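Local atomic coordinates of Glyoxalase/bleomycin resistance protein/dioxygenase (Alicyclobacillus acidocaldarius subsp. acidocaldarius, PDB entry 3RRI), a protein that belongs to the glyoxalase/bleomycin resistance/dioxygenase superfamily and may act as a metal-dependent dioxygenase, though its substrate is not established. Residues Arg101-Phe113 with Leu123-Tyr135. Sequence-based numbering, arbitrary orientation.
Sequences RRFEGLIEEHETF and LEFKYYFDDRMMY. With ACT (acetate ion), chain D.
First torsions lay the side chains of His110 and Tyr128, a non-hydrogen-bonded pair, alongside each other: His110 CG lies between its backbone N and carbonyl carbon (chi1 47°), Tyr128 CG anti to its carbonyl carbon (chi1 -73°). His110 CB thereby comes over the Tyr128 face, 3.7 Å from the ring centroid, a CH-pi contact; the ring planes are inclined at 35°. A hydrogen bond from His110 ND1 to Glu108 O (2.9 Å), in the imidazole and carbonyl planes, restrains the ring's rotation. Tyr128 OH accepts from Lys126 NZ and donates to acetate O at 2.7 Å; Arg37 of a second subunit also hydrogen-bonds this acetate, which probably came from the crystallisation liquor. Farther along the same face, Thr112 OG1 donates to the anti lone pair of Glu124 OE2 (2.6 Å). On the opposite face, Phe125 CB makes a CH-pi contact over the Phe113 ring. Beyond the strand end, Phe129 CZ lies over the Arg101 guanidinium, 3.9 Å from Arg101 CZ; Arg101 NH1 forms a salt bridge with Glu109. Paired backbone bonds Glu111-Tyr127 and Phe113-Phe125 define an antiparallel hairpin, flanked by strands 70-74 and 100-102; helix 78-90 packs on the Phe113 face, Phe81 and Tyr85 meeting that ring edge-to-face.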
loop_
_atom_site.group_PDB
_atom_site.type_symbol
_atom_site.label_atom_id
_atom_site.label_comp_id
_atom_site.label_asym_id
_atom_site.label_seq_id
_atom_site.Cartn_x
_atom_site.Cartn_y
_atom_site.Cartn_z
ATOM N N ARG A 101 18.095 13.145 -24.215
ATOM C CA ARG A 101 16.674 13.516 -24.116
ATOM C C ARG A 101 15.948 13.098 -25.382
ATOM O O ARG A 101 16.489 13.191 -26.475
ATOM C CB ARG A 101 16.523 15.013 -23.981
ATOM C CG ARG A 101 17.239 15.570 -22.817
ATOM C CD ARG A 101 16.529 15.267 -21.525
ATOM N NE ARG A 101 17.255 15.914 -20.436
ATOM C CZ ARG A 101 17.022 17.141 -19.975
ATOM N NH1 ARG A 101 16.032 17.883 -20.465
ATOM N NH2 ARG A 101 17.784 17.622 -18.991
ATOM N N ARG A 102 14.729 12.622 -25.224
ATOM C CA ARG A 102 13.896 12.252 -26.335
ATOM C C ARG A 102 12.585 13.043 -26.146
ATOM O O ARG A 102 12.182 13.324 -25.009
ATOM C CB ARG A 102 13.755 10.716 -26.348
ATOM C CG ARG A 102 12.459 10.139 -26.898
ATOM C CD ARG A 102 12.562 9.553 -28.279
ATOM N NE ARG A 102 12.996 10.514 -29.291
ATOM C CZ ARG A 102 12.750 10.399 -30.595
ATOM N NH1 ARG A 102 12.040 9.374 -31.080
ATOM N NH2 ARG A 102 13.201 11.331 -31.422
ATOM N N PHE A 103 11.989 13.463 -27.269
ATOM C CA PHE A 103 10.903 14.453 -27.307
ATOM C C PHE A 103 11.189 15.733 -26.524
ATOM O O PHE A 103 10.348 16.230 -25.791
ATOM C CB PHE A 103 9.614 13.811 -26.834
ATOM C CG PHE A 103 9.255 12.569 -27.589
ATOM C CD1 PHE A 103 9.359 12.520 -28.979
ATOM C CD2 PHE A 103 8.797 11.448 -26.921
ATOM C CE1 PHE A 103 9.011 11.367 -29.680
ATOM C CE2 PHE A 103 8.445 10.300 -27.609
ATOM C CZ PHE A 103 8.552 10.259 -28.998
ATOM N N GLU A 104 12.382 16.284 -26.704
ATOM C CA GLU A 104 12.800 17.500 -25.991
ATOM C C GLU A 104 11.793 18.675 -26.068
ATOM O O GLU A 104 11.261 18.968 -27.150
ATOM C CB GLU A 104 14.155 17.949 -26.539
ATOM C CG GLU A 104 14.737 19.190 -25.845
ATOM C CD GLU A 104 15.774 18.872 -24.778
ATOM O OE1 GLU A 104 15.570 19.308 -23.620
ATOM O OE2 GLU A 104 16.802 18.218 -25.109
ATOM N N GLY A 105 11.534 19.337 -24.927
ATOM C CA GLY A 105 10.595 20.474 -24.849
ATOM C C GLY A 105 9.094 20.144 -24.864
ATOM O O GLY A 105 8.259 20.997 -24.541
ATOM N N LEU A 106 8.763 18.910 -25.250
ATOM C CA LEU A 106 7.386 18.440 -25.326
ATOM C C LEU A 106 6.950 17.904 -23.976
ATOM O O LEU A 106 7.771 17.595 -23.118
ATOM C CB LEU A 106 7.240 17.327 -26.367
ATOM C CG LEU A 106 7.717 17.684 -27.779
ATOM C CD1 LEU A 106 7.300 16.575 -28.757
ATOM C CD2 LEU A 106 7.140 19.059 -28.171
ATOM N N ILE A 107 5.641 17.817 -23.777
ATOM C CA ILE A 107 5.142 17.369 -22.497
ATOM C C ILE A 107 5.685 15.968 -22.167
ATOM O O ILE A 107 6.010 15.698 -21.000
ATOM C CB ILE A 107 3.613 17.433 -22.446
ATOM C CG1 ILE A 107 3.165 18.913 -22.532
ATOM C CG2 ILE A 107 3.086 16.778 -21.173
ATOM C CD1 ILE A 107 3.628 19.772 -21.358
ATOM N N GLU A 108 5.839 15.121 -23.189
ATOM C CA GLU A 108 6.306 13.728 -22.993
ATOM C C GLU A 108 7.833 13.557 -23.050
ATOM O O GLU A 108 8.330 12.432 -23.219
ATOM C CB GLU A 108 5.648 12.772 -24.000
ATOM C CG GLU A 108 5.845 13.116 -25.466
ATOM C CD GLU A 108 4.657 13.898 -26.065
ATOM O OE1 GLU A 108 4.387 15.030 -25.580
ATOM O OE2 GLU A 108 4.012 13.378 -27.042
ATOM N N GLU A 109 8.571 14.660 -22.889
ATOM C CA GLU A 109 10.004 14.610 -22.775
ATOM C C GLU A 109 10.475 13.636 -21.709
ATOM O O GLU A 109 9.950 13.616 -20.587
ATOM C CB GLU A 109 10.562 15.995 -22.385
ATOM C CG GLU A 109 12.096 15.985 -22.303
ATOM C CD GLU A 109 12.743 17.358 -22.351
ATOM O OE1 GLU A 109 12.028 18.378 -22.296
ATOM O OE2 GLU A 109 13.992 17.388 -22.456
ATOM N N HIS A 110 11.507 12.862 -22.039
ATOM C CA HIS A 110 12.119 11.994 -21.041
ATOM C C HIS A 110 13.644 11.900 -21.203
ATOM O O HIS A 110 14.136 12.011 -22.332
ATOM C CB HIS A 110 11.495 10.593 -21.119
ATOM C CG HIS A 110 11.390 10.025 -22.508
ATOM N ND1 HIS A 110 10.391 10.379 -23.396
ATOM C CD2 HIS A 110 12.107 9.054 -23.124
ATOM C CE1 HIS A 110 10.517 9.672 -24.505
ATOM N NE2 HIS A 110 11.539 8.843 -24.356
ATOM N N GLU A 111 14.368 11.730 -20.081
ATOM C CA GLU A 111 15.782 11.383 -20.119
ATOM C C GLU A 111 15.889 9.917 -20.418
ATOM O O GLU A 111 15.053 9.129 -19.952
ATOM C CB GLU A 111 16.476 11.698 -18.798
ATOM C CG GLU A 111 16.455 13.176 -18.369
ATOM C CD GLU A 111 17.668 13.627 -17.536
ATOM O OE1 GLU A 111 17.656 14.781 -17.076
ATOM O OE2 GLU A 111 18.631 12.870 -17.342
ATOM N N THR A 112 16.933 9.524 -21.149
ATOM C CA THR A 112 17.090 8.148 -21.588
ATOM C C THR A 112 18.582 7.804 -21.675
ATOM O O THR A 112 19.406 8.680 -21.984
ATOM C CB THR A 112 16.463 7.984 -22.981
ATOM O OG1 THR A 112 16.633 6.656 -23.449
ATOM C CG2 THR A 112 17.160 8.901 -23.958
ATOM N N PHE A 113 18.951 6.567 -21.374
ATOM C CA PHE A 113 20.235 6.017 -21.808
ATOM C C PHE A 113 20.026 4.560 -22.192
ATOM O O PHE A 113 19.068 3.940 -21.718
ATOM C CB PHE A 113 21.351 6.169 -20.767
ATOM C CG PHE A 113 21.075 5.509 -19.442
ATOM C CD1 PHE A 113 21.536 4.230 -19.163
ATOM C CD2 PHE A 113 20.397 6.187 -18.437
ATOM C CE1 PHE A 113 21.343 3.669 -17.924
ATOM C CE2 PHE A 113 20.171 5.588 -17.210
ATOM C CZ PHE A 113 20.648 4.336 -16.969
ATOM N N LEU A 123 19.047 -2.350 -23.760
ATOM C CA LEU A 123 18.349 -1.984 -22.546
ATOM C C LEU A 123 18.189 -0.485 -22.552
ATOM O O LEU A 123 19.198 0.230 -22.612
ATOM C CB LEU A 123 19.147 -2.379 -21.327
ATOM C CG LEU A 123 19.264 -3.879 -21.004
ATOM C CD1 LEU A 123 20.125 -4.554 -22.024
ATOM C CD2 LEU A 123 19.786 -4.076 -19.588
ATOM N N GLU A 124 16.960 -0.004 -22.462
ATOM C CA GLU A 124 16.720 1.431 -22.339
ATOM C C GLU A 124 16.110 1.757 -20.988
ATOM O O GLU A 124 15.152 1.109 -20.552
ATOM C CB GLU A 124 15.810 1.959 -23.431
ATOM C CG GLU A 124 15.642 3.483 -23.337
ATOM C CD GLU A 124 14.572 4.083 -24.236
ATOM O OE1 GLU A 124 13.637 3.355 -24.660
ATOM O OE2 GLU A 124 14.671 5.314 -24.518
ATOM N N PHE A 125 16.656 2.756 -20.300
ATOM C CA PHE A 125 16.111 3.240 -19.048
ATOM C C PHE A 125 15.663 4.655 -19.239
ATOM O O PHE A 125 16.349 5.404 -19.941
ATOM C CB PHE A 125 17.118 3.092 -17.910
ATOM C CG PHE A 125 17.523 1.674 -17.698
ATOM C CD1 PHE A 125 16.699 0.837 -16.930
ATOM C CD2 PHE A 125 18.623 1.135 -18.303
ATOM C CE1 PHE A 125 17.016 -0.504 -16.755
ATOM C CE2 PHE A 125 18.938 -0.207 -18.115
ATOM C CZ PHE A 125 18.117 -1.030 -17.351
ATOM N N LYS A 126 14.517 5.008 -18.669
ATOM C CA LYS A 126 13.890 6.286 -18.925
ATOM C C LYS A 126 13.409 6.952 -17.634
ATOM O O LYS A 126 13.128 6.298 -16.646
ATOM C CB LYS A 126 12.658 6.133 -19.844
ATOM C CG LYS A 126 12.918 5.572 -21.216
ATOM C CD LYS A 126 11.708 5.752 -22.159
ATOM C CE LYS A 126 10.708 4.575 -21.971
ATOM N NZ LYS A 126 9.644 4.579 -23.062
ATOM N N TYR A 127 13.325 8.272 -17.675
ATOM C CA TYR A 127 12.656 9.055 -16.676
ATOM C C TYR A 127 11.850 10.153 -17.363
ATOM O O TYR A 127 12.426 10.961 -18.109
ATOM C CB TYR A 127 13.678 9.690 -15.708
ATOM C CG TYR A 127 13.074 10.732 -14.836
ATOM C CD1 TYR A 127 12.346 10.381 -13.720
ATOM C CD2 TYR A 127 13.181 12.104 -15.151
ATOM C CE1 TYR A 127 11.777 11.301 -12.920
ATOM C CE2 TYR A 127 12.584 13.041 -14.348
ATOM C CZ TYR A 127 11.866 12.638 -13.242
ATOM O OH TYR A 127 11.259 13.562 -12.413
ATOM N N TYR A 128 10.532 10.220 -17.115
ATOM C CA TYR A 128 9.652 11.214 -17.699
ATOM C C TYR A 128 9.450 12.368 -16.733
ATOM O O TYR A 128 9.193 12.178 -15.543
ATOM C CB TYR A 128 8.262 10.608 -18.080
ATOM C CG TYR A 128 8.299 9.715 -19.300
ATOM C CD1 TYR A 128 7.937 10.197 -20.541
ATOM C CD2 TYR A 128 8.685 8.378 -19.188
ATOM C CE1 TYR A 128 7.976 9.391 -21.665
ATOM C CE2 TYR A 128 8.728 7.537 -20.312
ATOM C CZ TYR A 128 8.352 8.041 -21.545
ATOM O OH TYR A 128 8.399 7.193 -22.632
ATOM N N PHE A 129 9.522 13.588 -17.276
ATOM C CA PHE A 129 9.335 14.805 -16.499
ATOM C C PHE A 129 7.893 14.985 -16.000
ATOM O O PHE A 129 7.657 15.505 -14.904
ATOM C CB PHE A 129 9.876 16.001 -17.299
ATOM C CG PHE A 129 11.366 15.944 -17.478
ATOM C CD1 PHE A 129 12.192 16.292 -16.436
ATOM C CD2 PHE A 129 11.935 15.428 -18.628
ATOM C CE1 PHE A 129 13.578 16.191 -16.563
ATOM C CE2 PHE A 129 13.323 15.304 -18.756
ATOM C CZ PHE A 129 14.133 15.697 -17.721
ATOM N N ASP A 130 6.935 14.459 -16.773
ATOM C CA ASP A 130 5.520 14.371 -16.356
ATOM C C ASP A 130 5.211 12.881 -16.268
ATOM O O ASP A 130 5.223 12.173 -17.280
ATOM C CB ASP A 130 4.632 15.097 -17.355
ATOM C CG ASP A 130 3.150 15.041 -17.004
ATOM O OD1 ASP A 130 2.769 14.121 -16.265
ATOM O OD2 ASP A 130 2.399 15.923 -17.462
ATOM N N ASP A 131 4.978 12.419 -15.032
ATOM C CA ASP A 131 4.724 10.971 -14.791
ATOM C C ASP A 131 3.526 10.373 -15.489
ATOM O O ASP A 131 3.519 9.161 -15.721
ATOM C CB ASP A 131 4.778 10.571 -13.292
ATOM C CG ASP A 131 3.699 11.207 -12.425
ATOM O OD1 ASP A 131 2.792 11.880 -12.933
ATOM O OD2 ASP A 131 3.778 10.997 -11.181
ATOM N N ARG A 132 2.549 11.170 -15.892
ATOM C CA ARG A 132 1.476 10.664 -16.735
ATOM C C ARG A 132 1.948 10.166 -18.089
ATOM O O ARG A 132 1.253 9.334 -18.717
ATOM C CB ARG A 132 0.368 11.693 -16.916
ATOM C CG ARG A 132 -0.514 11.804 -15.700
ATOM C CD ARG A 132 -1.599 12.837 -15.870
ATOM N NE ARG A 132 -2.626 12.444 -16.842
ATOM C CZ ARG A 132 -3.002 13.128 -17.935
ATOM N NH1 ARG A 132 -2.449 14.290 -18.286
ATOM N NH2 ARG A 132 -3.959 12.643 -18.695
HETATM N N MSE A 133 3.119 10.612 -18.542
HETATM C CA MSE A 133 3.618 10.281 -19.867
HETATM C C MSE A 133 4.405 8.974 -19.871
HETATM O O MSE A 133 4.939 8.561 -20.917
HETATM C CB MSE A 133 4.502 11.409 -20.392
HETATM C CG MSE A 133 3.771 12.711 -20.534
HETATM SE SE MSE A 133 2.285 12.644 -21.843
HETATM C CE MSE A 133 0.762 12.709 -20.622
HETATM N N MSE A 134 4.429 8.282 -18.740
HETATM C CA MSE A 134 5.122 6.978 -18.656
HETATM C C MSE A 134 4.501 5.865 -19.507
HETATM O O MSE A 134 5.170 4.849 -19.790
HETATM C CB MSE A 134 5.224 6.504 -17.207
HETATM C CG MSE A 134 6.087 7.442 -16.320
HETATM SE SE MSE A 134 5.931 7.028 -14.423
HETATM C CE MSE A 134 7.094 5.476 -14.385
ATOM N N TYR A 135 3.241 6.058 -19.899
ATOM C CA TYR A 135 2.619 5.206 -20.913
ATOM C C TYR A 135 2.597 5.901 -22.248
ATOM O O TYR A 135 2.890 5.248 -23.259
ATOM C CB TYR A 135 1.202 4.819 -20.508
ATOM C CG TYR A 135 1.149 4.029 -19.220
ATOM C CD1 TYR A 135 1.478 2.680 -19.193
ATOM C CD2 TYR A 135 0.744 4.636 -18.020
ATOM C CE1 TYR A 135 1.413 1.949 -18.015
ATOM C CE2 TYR A 135 0.704 3.902 -16.822
ATOM C CZ TYR A 135 1.025 2.562 -16.833
ATOM O OH TYR A 135 0.988 1.877 -15.650
ATOM O OXT TYR A 135 2.288 7.114 -22.325
HETATM C C ACT D . 7.701 6.939 -25.958
HETATM O O ACT D . 7.734 7.885 -25.107
HETATM O OXT ACT D . 8.124 5.804 -25.607
HETATM C CH3 ACT D . 7.158 7.164 -27.333
HETATM O O HOH W 1 7.370 13.642 -19.643
#